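PDB 6UTC: transcriptional activator ToxR from Vibrio vulnificus, which probably couples periplasmic signals such as bile salts to transcription, as a membrane-spanning activator whose periplasmic domain interacts with ToxS. Local coordinates for residues A[44-49]-A[90-95]; A[63-68]-A[73-78]. All blocks are in the same frame, centred on the assembly; numbering follows the deposited sequence. Where two conformers were deposited one is given.

Contact 1. Residues A[44-49]-A[90-95]; sequences RQCVNK and LRIFSE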
ATOM      1  N   ARG A  44       4.169  -3.923  -4.713  1.00 12.59           N
ATOM      2  CA  ARG A  44       5.093  -4.799  -3.997  1.00 13.06           C
ATOM      3  C   ARG A  44       6.377  -4.072  -3.632  1.00 12.57           C
ATOM      4  O   ARG A  44       6.899  -4.232  -2.525  1.00 14.49           O
ATOM      5  CB  ARG A  44       5.396  -6.049  -4.826  1.00 13.70           C
ATOM      6  CG  ARG A  44       4.208  -6.993  -4.965  1.00 13.76           C
ATOM      7  CD  ARG A  44       4.531  -8.108  -5.935  1.00 16.73           C
ATOM      8  NE  ARG A  44       3.331  -8.843  -6.332  1.00 16.34           N
ATOM      9  CZ  ARG A  44       2.957  -9.039  -7.586  1.00 18.35           C
ATOM     10  NH1 ARG A  44       3.686  -8.581  -8.601  1.00 17.07           N
ATOM     11  NH2 ARG A  44       1.834  -9.702  -7.832  1.00 17.97           N
ATOM     12  N   GLN A  45       6.906  -3.269  -4.552  1.00 12.94           N
ATOM     13  CA  GLN A  45       8.108  -2.511  -4.238  1.00 12.96           C
ATOM     14  C   GLN A  45       7.843  -1.514  -3.126  1.00 14.58           C
ATOM     15  O   GLN A  45       8.664  -1.353  -2.217  1.00 15.94           O
ATOM     16  CB  GLN A  45       8.634  -1.796  -5.480  1.00 13.61           C
ATOM     17  CG  GLN A  45       9.888  -0.956  -5.212  1.00 13.59           C
ATOM     18  CD  GLN A  45      11.134  -1.801  -5.011  1.00 18.61           C
ATOM     19  OE1 GLN A  45      11.066  -3.032  -4.922  1.00 21.43           O
ATOM     20  NE2 GLN A  45      12.286  -1.143  -4.945  1.00 18.54           N
ATOM     21  N   CYS A  46       6.693  -0.847  -3.177  1.00 13.86           N
ATOM     22  CA  CYS A  46       6.341   0.125  -2.147  1.00 13.85           C
ATOM     23  C   CYS A  46       6.238  -0.538  -0.777  1.00 14.93           C
ATOM     24  O   CYS A  46       6.786  -0.037   0.208  1.00 15.78           O
ATOM     25  CB  CYS A  46       5.034   0.813  -2.527  1.00 13.88           C
ATOM     26  SG  CYS A  46       4.675   2.298  -1.555  1.00 16.77           S
ATOM     27  N   VAL A  47       5.565  -1.684  -0.705  1.00 14.23           N
ATOM     28  CA  VAL A  47       5.467  -2.407   0.560  1.00 14.42           C
ATOM     29  C   VAL A  47       6.849  -2.836   1.040  1.00 17.91           C
ATOM     30  O   VAL A  47       7.169  -2.729   2.232  1.00 19.91           O
ATOM     31  CB  VAL A  47       4.493  -3.587   0.413  1.00 15.69           C
ATOM     32  CG1 VAL A  47       4.496  -4.472   1.671  1.00 19.79           C
ATOM     33  CG2 VAL A  47       3.083  -3.059   0.105  1.00 16.94           C
ATOM     34  N   ASN A  48       7.694  -3.314   0.118  1.00 18.65           N
ATOM     35  CA  ASN A  48       9.075  -3.671   0.464  1.00 20.34           C
ATOM     36  C   ASN A  48       9.809  -2.496   1.102  1.00 24.69           C
ATOM     37  O   ASN A  48      10.447  -2.639   2.153  1.00 23.05           O
ATOM     38  CB  ASN A  48       9.802  -4.113  -0.813  1.00 19.13           C
ATOM     39  CG  ASN A  48      11.314  -4.312  -0.616  1.00 25.51           C
ATOM     40  OD1 ASN A  48      12.085  -3.347  -0.541  1.00 30.61           O
ATOM     41  ND2 ASN A  48      11.734  -5.563  -0.563  1.00 27.09           N
ATOM     42  N   LYS A  49       9.748  -1.326   0.469  1.00 19.89           N
ATOM     43  CA  LYS A  49      10.489  -0.177   0.977  1.00 20.50           C
ATOM     44  C   LYS A  49       9.882   0.339   2.275  1.00 23.94           C
ATOM     45  O   LYS A  49      10.608   0.780   3.176  1.00 22.95           O
ATOM     46  CB  LYS A  49      10.547   0.930  -0.071  1.00 21.59           C
ATOM     47  CG  LYS A  49      11.095   0.484  -1.410  1.00 24.01           C
ATOM     48  CD  LYS A  49      12.369  -0.322  -1.289  1.00 37.56           C
ATOM     49  CE  LYS A  49      13.545   0.542  -0.911  1.00 32.49           C
ATOM     50  NZ  LYS A  49      14.819  -0.242  -0.975  1.00 38.39           N
ATOM     51  N   LEU A  90      -0.110   7.558   0.930  1.00 16.40           N
ATOM     52  CA  LEU A  90       0.939   7.838  -0.037  1.00 18.50           C
ATOM     53  C   LEU A  90       0.339   7.815  -1.435  1.00 17.80           C
ATOM     54  O   LEU A  90      -0.661   7.145  -1.687  1.00 15.24           O
ATOM     55  CB  LEU A  90       2.043   6.773   0.030  1.00 20.92           C
ATOM     56  CG  LEU A  90       2.696   6.461   1.380  1.00 27.14           C
ATOM     57  CD1 LEU A  90       3.762   5.399   1.205  1.00 26.71           C
ATOM     58  CD2 LEU A  90       3.274   7.722   1.998  1.00 26.12           C
ATOM     59  N   ARG A  91       0.965   8.542  -2.349  1.00 17.52           N
ATOM     60  CA  ARG A  91       0.542   8.597  -3.739  1.00 17.50           C
ATOM     61  C   ARG A  91       1.725   8.203  -4.606  1.00 15.75           C
ATOM     62  O   ARG A  91       2.826   8.745  -4.451  1.00 18.97           O
ATOM     63  CB  ARG A  91       0.061  10.001  -4.097  1.00 21.92           C
ATOM     64  CG  ARG A  91      -0.989  10.531  -3.123  1.00 30.28           C
ATOM     65  CD  ARG A  91      -0.507  11.771  -2.382  1.00 40.92           C
ATOM     66  NE  ARG A  91      -1.114  11.901  -1.054  1.00 41.38           N
ATOM     67  CZ  ARG A  91      -2.379  12.250  -0.840  1.00 40.19           C
ATOM     68  NH1 ARG A  91      -3.183  12.496  -1.867  1.00 44.40           N
ATOM     69  NH2 ARG A  91      -2.842  12.353   0.399  1.00 43.06           N
ATOM     70  N   ILE A  92       1.519   7.243  -5.494  1.00 16.60           N
ATOM     71  CA  ILE A  92       2.578   6.830  -6.399  1.00 18.43           C
ATOM     72  C   ILE A  92       2.100   6.998  -7.830  1.00 19.16           C
ATOM     73  O   ILE A  92       0.908   6.906  -8.127  1.00 17.20           O
ATOM     74  CB  ILE A  92       3.091   5.398  -6.128  1.00 23.58           C
ATOM     75  CG1 ILE A  92       1.994   4.372  -6.395  1.00 22.09           C
ATOM     76  CG2 ILE A  92       3.615   5.277  -4.693  1.00 23.71           C
ATOM     77  CD1 ILE A  92       2.482   2.945  -6.286  1.00 23.53           C
ATOM     78  N   PHE A  93       3.048   7.258  -8.720  1.00 21.87           N
ATOM     79  CA  PHE A  93       2.756   7.455 -10.127  1.00 24.50           C
ATOM     80  C   PHE A  93       3.236   6.256 -10.928  1.00 30.42           C
ATOM     81  O   PHE A  93       4.144   5.533 -10.512  1.00 33.88           O
ATOM     82  CB  PHE A  93       3.406   8.742 -10.640  1.00 28.25           C
ATOM     83  CG  PHE A  93       2.792   9.983 -10.069  1.00 26.43           C
ATOM     84  CD1 PHE A  93       3.169  10.446  -8.821  1.00 31.61           C
ATOM     85  CD2 PHE A  93       1.808  10.670 -10.764  1.00 31.98           C
ATOM     86  CE1 PHE A  93       2.595  11.583  -8.280  1.00 35.39           C
ATOM     87  CE2 PHE A  93       1.228  11.808 -10.232  1.00 37.11           C
ATOM     88  CZ  PHE A  93       1.623  12.267  -8.988  1.00 40.04           C
ATOM     89  N   SER A  94       2.597   6.037 -12.076  1.00 26.34           N
ATOM     90  CA  SER A  94       2.976   4.904 -12.913  1.00 31.38           C
ATOM     91  C   SER A  94       4.346   5.120 -13.546  1.00 48.26           C
ATOM     92  O   SER A  94       5.204   4.229 -13.514  1.00 57.68           O
ATOM     93  CB  SER A  94       1.913   4.658 -13.982  1.00 33.68           C
ATOM     94  OG  SER A  94       1.683   5.830 -14.736  1.00 38.77           O
ATOM     95  N   GLU A  95       4.576   6.304 -14.115  1.00 48.29           N
ATOM     96  CA  GLU A  95       5.817   6.546 -14.844  1.00 62.23           C
ATOM     97  C   GLU A  95       6.969   6.881 -13.902  1.00 60.59           C
ATOM     98  O   GLU A  95       8.073   6.344 -14.047  1.00 60.62           O
ATOM     99  CB  GLU A  95       5.616   7.653 -15.883  1.00 67.86           C
ATOM    100  CG  GLU A  95       4.656   7.282 -17.008  1.00 69.34           C
ATOM    101  CD  GLU A  95       4.415   8.427 -17.977  1.00 74.98           C
ATOM    102  OE1 GLU A  95       4.875   9.554 -17.695  1.00 76.40           O
ATOM    103  OE2 GLU A  95       3.766   8.202 -19.021  1.00 73.48           O
TER
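The sulfur of Cys46 faces the side chains of Leu90 and Ile92, a compact example of a helix laid over one face of a sheet. Helix 40-52 supplies the cysteine and strand 88-93, which edges the sheet within this chain, supplies the two aliphatic residues. Ahead of the touching residue, the guanidinium group of Arg44 makes a salt bridge with Glu20, away from the strand. At Cys46 the helix reaches the strand. The CB of Cys46 already points toward the strand, and SG, anti to the backbone N with chi1 -166°, is thereby set where it meets a methyl of each partner. The CA atoms of Cys46 and Ile92 stay 8.8 Å apart, so the gap is bridged by side chains alone. Cys46 SG lies 4.3 Å from Leu90 CD1 and 4.5 Å from Ile92 CG2. These two methyls lie 5.9 Å from each other, Leu90 CD1 to Ile92 CG2; the sulfur touches both, and the two directions from SG diverge by about 85°. They come from alternate residues of the strand and therefore from the same face, while the intervening Arg91 turns from the helix. At the end of the segment Lys49, one helical turn on, forms a salt bridge with Glu52. No hydrogen bond crosses the contact. The same sulfur is bonded covalently to Cys103, so Cys46 carries no thiol hydrogen to donate. What meets the methyls is the buried Cys46 half of a disulfide, acting as an apolar group that ties the chain's C-terminal end to helix 40-52, beside the aliphatic face of the strand.

Contact 2. Residues A[63-68]-A[73-78]; sequences VIATGG and LILNYI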
ATOM      1  N   VAL A  63      -2.546  -2.438   3.671  1.00 14.49           N
ATOM      2  CA  VAL A  63      -2.438  -1.272   2.814  1.00 13.78           C
ATOM      3  C   VAL A  63      -3.642  -1.288   1.887  1.00 14.03           C
ATOM      4  O   VAL A  63      -3.945  -2.319   1.265  1.00 15.01           O
ATOM      5  CB  VAL A  63      -1.088  -1.184   2.065  1.00 14.46           C
ATOM      6  CG1 VAL A  63      -0.871  -2.341   1.128  1.00 18.39           C
ATOM      7  CG2 VAL A  63      -0.962   0.149   1.333  1.00 16.65           C
ATOM      8  N   ILE A  64      -4.375  -0.186   1.862  1.00 13.16           N
ATOM      9  CA  ILE A  64      -5.562  -0.059   1.028  1.00 13.07           C
ATOM     10  C   ILE A  64      -5.145   0.661  -0.239  1.00 12.96           C
ATOM     11  O   ILE A  64      -4.662   1.801  -0.185  1.00 13.61           O
ATOM     12  CB  ILE A  64      -6.678   0.726   1.729  1.00 13.89           C
ATOM     13  CG1 ILE A  64      -6.851   0.271   3.182  1.00 17.83           C
ATOM     14  CG2 ILE A  64      -7.983   0.651   0.904  1.00 17.08           C
ATOM     15  CD1 ILE A  64      -7.209  -1.147   3.346  1.00 20.98           C
ATOM     16  N   ALA A  65      -5.345   0.013  -1.374  1.00 12.37           N
ATOM     17  CA  ALA A  65      -4.995   0.566  -2.673  1.00 12.54           C
ATOM     18  C   ALA A  65      -6.262   1.022  -3.387  1.00 12.28           C
ATOM     19  O   ALA A  65      -7.205   0.239  -3.534  1.00 13.49           O
ATOM     20  CB  ALA A  65      -4.294  -0.498  -3.510  1.00 13.86           C
ATOM     21  N   THR A  66      -6.280   2.282  -3.832  1.00 12.40           N
ATOM     22  CA  THR A  66      -7.405   2.826  -4.581  1.00 12.78           C
ATOM     23  C   THR A  66      -6.902   3.761  -5.674  1.00 13.16           C
ATOM     24  O   THR A  66      -5.741   4.183  -5.694  1.00 13.84           O
ATOM     25  CB  THR A  66      -8.380   3.597  -3.690  1.00 13.24           C
ATOM     26  OG1 THR A  66      -7.692   4.682  -3.070  1.00 13.99           O
ATOM     27  CG2 THR A  66      -8.993   2.703  -2.630  1.00 15.62           C
ATOM     28  N   GLY A  67      -7.801   4.092  -6.595  1.00 12.75           N
ATOM     29  CA  GLY A  67      -7.427   4.940  -7.724  1.00 14.59           C
ATOM     30  C   GLY A  67      -6.810   4.110  -8.818  1.00 14.69           C
ATOM     31  O   GLY A  67      -7.341   3.059  -9.182  1.00 14.12           O
ATOM     32  N   GLY A  68      -5.698   4.582  -9.377  1.00 13.53           N
ATOM     33  CA  GLY A  68      -4.955   3.768 -10.318  1.00 14.51           C
ATOM     34  C   GLY A  68      -5.554   3.635 -11.694  1.00 15.53           C
ATOM     35  O   GLY A  68      -5.033   2.875 -12.512  1.00 15.52           O
ATOM     36  N   LEU A  73      -1.866   6.233  -8.101  1.00 14.27           N
ATOM     37  CA  LEU A  73      -2.441   5.264  -7.178  1.00 13.52           C
ATOM     38  C   LEU A  73      -2.299   5.783  -5.753  1.00 12.75           C
ATOM     39  O   LEU A  73      -1.264   6.358  -5.398  1.00 14.18           O
ATOM     40  CB  LEU A  73      -1.696   3.930  -7.308  1.00 14.61           C
ATOM     41  CG  LEU A  73      -2.250   2.769  -6.469  1.00 14.48           C
ATOM     42  CD1 LEU A  73      -3.498   2.194  -7.140  1.00 15.02           C
ATOM     43  CD2 LEU A  73      -1.220   1.675  -6.264  1.00 17.52           C
ATOM     44  N   ILE A  74      -3.341   5.594  -4.943  1.00 12.71           N
ATOM     45  CA  ILE A  74      -3.324   5.940  -3.528  1.00 12.65           C
ATOM     46  C   ILE A  74      -3.094   4.669  -2.725  1.00 13.18           C
ATOM     47  O   ILE A  74      -3.787   3.662  -2.933  1.00 12.81           O
ATOM     48  CB  ILE A  74      -4.645   6.605  -3.113  1.00 13.58           C
ATOM     49  CG1 ILE A  74      -5.016   7.732  -4.080  1.00 16.87           C
ATOM     50  CG2 ILE A  74      -4.558   7.097  -1.682  1.00 18.08           C
ATOM     51  CD1 ILE A  74      -3.946   8.795  -4.215  1.00 20.53           C
ATOM     52  N   LEU A  75      -2.123   4.700  -1.814  1.00 12.81           N
ATOM     53  CA  LEU A  75      -1.892   3.600  -0.882  1.00 12.68           C
ATOM     54  C   LEU A  75      -2.029   4.125   0.538  1.00 14.20           C
ATOM     55  O   LEU A  75      -1.333   5.071   0.923  1.00 15.53           O
ATOM     56  CB  LEU A  75      -0.495   3.011  -1.069  1.00 13.55           C
ATOM     57  CG  LEU A  75      -0.262   2.305  -2.399  1.00 13.06           C
ATOM     58  CD1 LEU A  75       1.204   1.924  -2.566  1.00 17.65           C
ATOM     59  CD2 LEU A  75      -1.143   1.078  -2.523  1.00 15.50           C
ATOM     60  N   ASN A  76      -2.915   3.519   1.309  1.00 12.86           N
ATOM     61  CA  ASN A  76      -3.130   3.901   2.699  1.00 13.29           C
ATOM     62  C   ASN A  76      -2.606   2.776   3.584  1.00 12.61           C
ATOM     63  O   ASN A  76      -3.205   1.693   3.643  1.00 14.28           O
ATOM     64  CB  ASN A  76      -4.608   4.185   2.949  1.00 15.44           C
ATOM     65  CG  ASN A  76      -4.966   5.637   2.672  1.00 19.56           C
ATOM     66  OD1 ASN A  76      -4.649   6.520   3.469  1.00 22.87           O
ATOM     67  ND2 ASN A  76      -5.580   5.894   1.541  1.00 23.75           N
ATOM     68  N   TYR A  77      -1.483   3.030   4.247  1.00 13.19           N
ATOM     69  CA  TYR A  77      -0.888   2.065   5.163  1.00 12.61           C
ATOM     70  C   TYR A  77      -1.537   2.194   6.528  1.00 13.43           C
ATOM     71  O   TYR A  77      -1.552   3.288   7.113  1.00 15.41           O
ATOM     72  CB  TYR A  77       0.607   2.332   5.279  1.00 14.58           C
ATOM     73  CG  TYR A  77       1.396   1.815   4.104  1.00 13.65           C
ATOM     74  CD1 TYR A  77       1.838   0.507   4.080  1.00 16.84           C
ATOM     75  CD2 TYR A  77       1.681   2.628   3.020  1.00 16.94           C
ATOM     76  CE1 TYR A  77       2.557   0.011   3.009  1.00 16.10           C
ATOM     77  CE2 TYR A  77       2.404   2.141   1.938  1.00 19.67           C
ATOM     78  CZ  TYR A  77       2.841   0.835   1.953  1.00 16.94           C
ATOM     79  OH  TYR A  77       3.559   0.340   0.880  1.00 18.23           O
ATOM     80  N   ILE A  78      -2.069   1.090   7.029  0.52 12.25           N
ATOM     81  CA  ILE A  78      -2.757   1.054   8.309  0.52 12.74           C
ATOM     82  C   ILE A  78      -1.953   0.184   9.260  0.52 13.76           C
ATOM     83  O   ILE A  78      -1.564  -0.942   8.916  0.52 12.28           O
ATOM     84  CB  ILE A  78      -4.201   0.552   8.152  0.52 12.96           C
ATOM     85  CG1 ILE A  78      -4.991   1.531   7.275  0.52 15.51           C
ATOM     86  CG2 ILE A  78      -4.858   0.390   9.521  0.52 14.62           C
ATOM     87  CD1 ILE A  78      -6.316   1.000   6.767  0.52 16.71           C
TER
HETATM   88  O   HOH W   1      -6.366   3.913  -0.594  1.00 19.19           O
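Strands 63-67 and 73-78 pair antiparallel as the arms of a beta hairpin, with Gly68 opening the turn; the strand axes lie 4.4 Å apart with 164° between their directions. Backbone hydrogen bonds tie the arms at two pairs. Ile64 and Asn76 bond reciprocally, N to O each way, with Ile64 N to Asn76 O at 2.8 Å. Thr66 and Ile74 do the same, and here the carbonyl of Thr66 receives the Ile74 N-H almost head-on, at a C=O...N angle of 161°. Between them, in the non-hydrogen-bonded pair Ala65 and Leu75, Ala65 CB meets Leu75 CD2 at 3.7 Å.

Apolar side chains divide between the faces. Val63, Ala65, Leu75 and Tyr77 lie on the face that helix 40-52 covers. Opposite them, Ile64 CG1 reaches Ile78 CD1 on the face that carries Asn76. Near the turn, Leu73 CG stands anti to its N, chi1 -176°, and CD1 comes to 3.8 Å from Gly68 CA.

One water spans the pair on the face that carries Ile64 and Asn76, donating to Ile64 O and accepting from Asn76 ND2, while Asn76 OD1 bonds to Thr89 OG1 of the next strand. On the other face, a CH-pi contact sets Val63 CG2 squarely above the centre of the Tyr77 ring, 3.7 Å from CG2 to the ring centroid.

Contacts 1 and 2 have centres about 10 Å apart in one alpha/beta domain: contact 1 packs the helix on the sheet, contact 2 is a pairing within that sheet. Along the chain the hairpin of contact 2 is nested within the loop that contact 1 closes, and strand 72-78 lies beside strand 88-93 in the sheet. Two probable backbone hydrogen bonds join these strands: Leu90 N to Leu75 O at 2.8 Å and Ile92 O to Leu73 N at 2.9 Å. The helix meets the hairpin too, since Tyr77 OH packs 3.3 Å from Val47 N. Cys46 belongs to both settings, touching strand 88-93 in contact 1 and Leu75 and Tyr77 of contact 2.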